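Local structure of amoebiasin-2 (Entamoeba histolytica, 3M86) at residues H19-F22 / N23-I26. The protein inhibits cysteine proteases of the parasite by blocking their substrate-binding site with a wedge made of three loops. Sequence-based numbering, arbitrary orientation.
Sequences HISF and NDLI
Ser-21 and Asp-24 grip each other across a type I beta turn. The turn links strand 17-20 to strand 25-32, which belong to the two different sheets of this chagasin-family (I42) beta sandwich. The turn bond runs from Asp-24 N to Ser-21 O at 3.0 Å.

The side chain of Asp-24 ties the turn a second time. Asp-24 CB lies against Ser-21 O at 3.2 Å, close beside the turn bond. Its CG stands anti to its own carbonyl carbon (chi1 -77°), and this turns the carboxylate back over the backbone of Ser-21. Asp-24 OD1 accepts from Ser-21 N at 2.9 Å. The bond is nearly straight at the hydrogen, but the N-H reaches the oxygen from above the carboxylate plane. OD1 also rests on Ile-20 CB and takes a further hydrogen bond from His-7 NE2. OD2 passes near Ser-21 CB and is bonded to Ala-5 N. Both oxygens of this buried carboxylate are therefore satisfied, and Asp-24 thus ties the turn to Ala-5 and to His-7 of strand 6-9. Such donors would be expected to stabilise the charged form.

Asn-23, at the third position of the turn, is exposed; Asn-23 OD1 lies 3.8 Å from Ser-21 CB.

Toward the core between the sheets the contact becomes apolar. Ile-20 has CG1 between its backbone N and carbonyl carbon (chi1 73°), and Ile-20 CD1 extends to Ile-26 CD1 at 4.0 Å. The two side chains cross at about a right angle. Val-108 of strand 102-110 touches both, so the pair joins the core between the sheets.

One water adds to the grip on the carboxylate, with a hydrogen bond from the water oxygen to Asp-24 OD1 of 2.7 Å.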
loop_
_atom_site.group_PDB
_atom_site.type_symbol
_atom_site.label_atom_id
_atom_site.label_comp_id
_atom_site.label_asym_id
_atom_site.label_seq_id
_atom_site.Cartn_x
_atom_site.Cartn_y
_atom_site.Cartn_z
ATOM N N HIS A 19 -14.806 2.883 -2.070
ATOM C CA HIS A 19 -15.777 3.042 -1.006
ATOM C C HIS A 19 -15.815 1.746 -0.209
ATOM O O HIS A 19 -16.109 0.682 -0.753
ATOM C CB HIS A 19 -17.157 3.398 -1.565
ATOM C CG HIS A 19 -17.227 4.778 -2.146
ATOM N ND1 HIS A 19 -17.878 5.819 -1.521
ATOM C CD2 HIS A 19 -16.707 5.292 -3.286
ATOM C CE1 HIS A 19 -17.766 6.911 -2.255
ATOM N NE2 HIS A 19 -17.058 6.618 -3.331
ATOM N N ILE A 20 -15.489 1.839 1.076
ATOM C CA ILE A 20 -15.453 0.671 1.943
ATOM C C ILE A 20 -16.313 0.882 3.179
ATOM O O ILE A 20 -16.724 2.004 3.478
ATOM C CB ILE A 20 -14.016 0.320 2.374
ATOM C CG1 ILE A 20 -13.483 1.331 3.392
ATOM C CG2 ILE A 20 -13.107 0.297 1.168
ATOM C CD1 ILE A 20 -12.174 0.886 4.064
ATOM N N SER A 21 -16.617 -0.205 3.878
ATOM C CA SER A 21 -17.390 -0.126 5.110
ATOM C C SER A 21 -16.454 -0.041 6.319
ATOM O O SER A 21 -15.269 -0.370 6.229
ATOM C CB SER A 21 -18.331 -1.326 5.238
ATOM O OG SER A 21 -19.219 -1.395 4.131
ATOM N N PHE A 22 -17.001 0.409 7.445
ATOM C CA PHE A 22 -16.243 0.615 8.678
ATOM C C PHE A 22 -15.448 -0.613 9.108
ATOM O O PHE A 22 -14.329 -0.488 9.609
ATOM C CB PHE A 22 -17.237 0.995 9.781
ATOM C CG PHE A 22 -16.639 1.727 10.962
ATOM C CD1 PHE A 22 -15.281 1.972 11.080
ATOM C CD2 PHE A 22 -17.478 2.181 11.963
ATOM C CE1 PHE A 22 -14.784 2.669 12.191
ATOM C CE2 PHE A 22 -16.989 2.866 13.059
ATOM C CZ PHE A 22 -15.647 3.107 13.177
ATOM N N ASN A 23 -16.004 -1.803 8.906
ATOM C CA ASN A 23 -15.321 -3.005 9.369
ATOM C C ASN A 23 -14.533 -3.717 8.280
ATOM O O ASN A 23 -14.123 -4.863 8.449
ATOM C CB ASN A 23 -16.300 -3.974 10.029
ATOM C CG ASN A 23 -17.458 -4.328 9.130
ATOM O OD1 ASN A 23 -17.648 -3.722 8.076
ATOM N ND2 ASN A 23 -18.247 -5.318 9.544
ATOM N N ASP A 24 -14.307 -3.022 7.172
ATOM C CA ASP A 24 -13.527 -3.579 6.056
ATOM C C ASP A 24 -12.019 -3.445 6.294
ATOM O O ASP A 24 -11.591 -2.826 7.280
ATOM C CB ASP A 24 -13.903 -2.869 4.756
ATOM C CG ASP A 24 -15.230 -3.346 4.183
ATOM O OD1 ASP A 24 -15.647 -2.790 3.145
ATOM O OD2 ASP A 24 -15.874 -4.257 4.764
ATOM N N LEU A 25 -11.223 -4.026 5.396
ATOM C CA LEU A 25 -9.772 -3.889 5.429
ATOM C C LEU A 25 -9.262 -3.502 4.059
ATOM O O LEU A 25 -9.824 -3.932 3.054
ATOM C CB LEU A 25 -9.105 -5.201 5.839
ATOM C CG LEU A 25 -9.082 -5.640 7.299
ATOM C CD1 LEU A 25 -8.405 -6.995 7.395
ATOM C CD2 LEU A 25 -8.347 -4.612 8.148
ATOM N N ILE A 26 -8.200 -2.700 4.024
ATOM C CA ILE A 26 -7.499 -2.396 2.778
ATOM C C ILE A 26 -6.171 -3.122 2.791
ATOM O O ILE A 26 -5.450 -3.079 3.787
ATOM C CB ILE A 26 -7.243 -0.899 2.645
ATOM C CG1 ILE A 26 -8.568 -0.157 2.491
ATOM C CG2 ILE A 26 -6.329 -0.598 1.435
ATOM C CD1 ILE A 26 -8.451 1.321 2.690
HETATM O O HOH W 1 -17.817 -2.476 1.565
#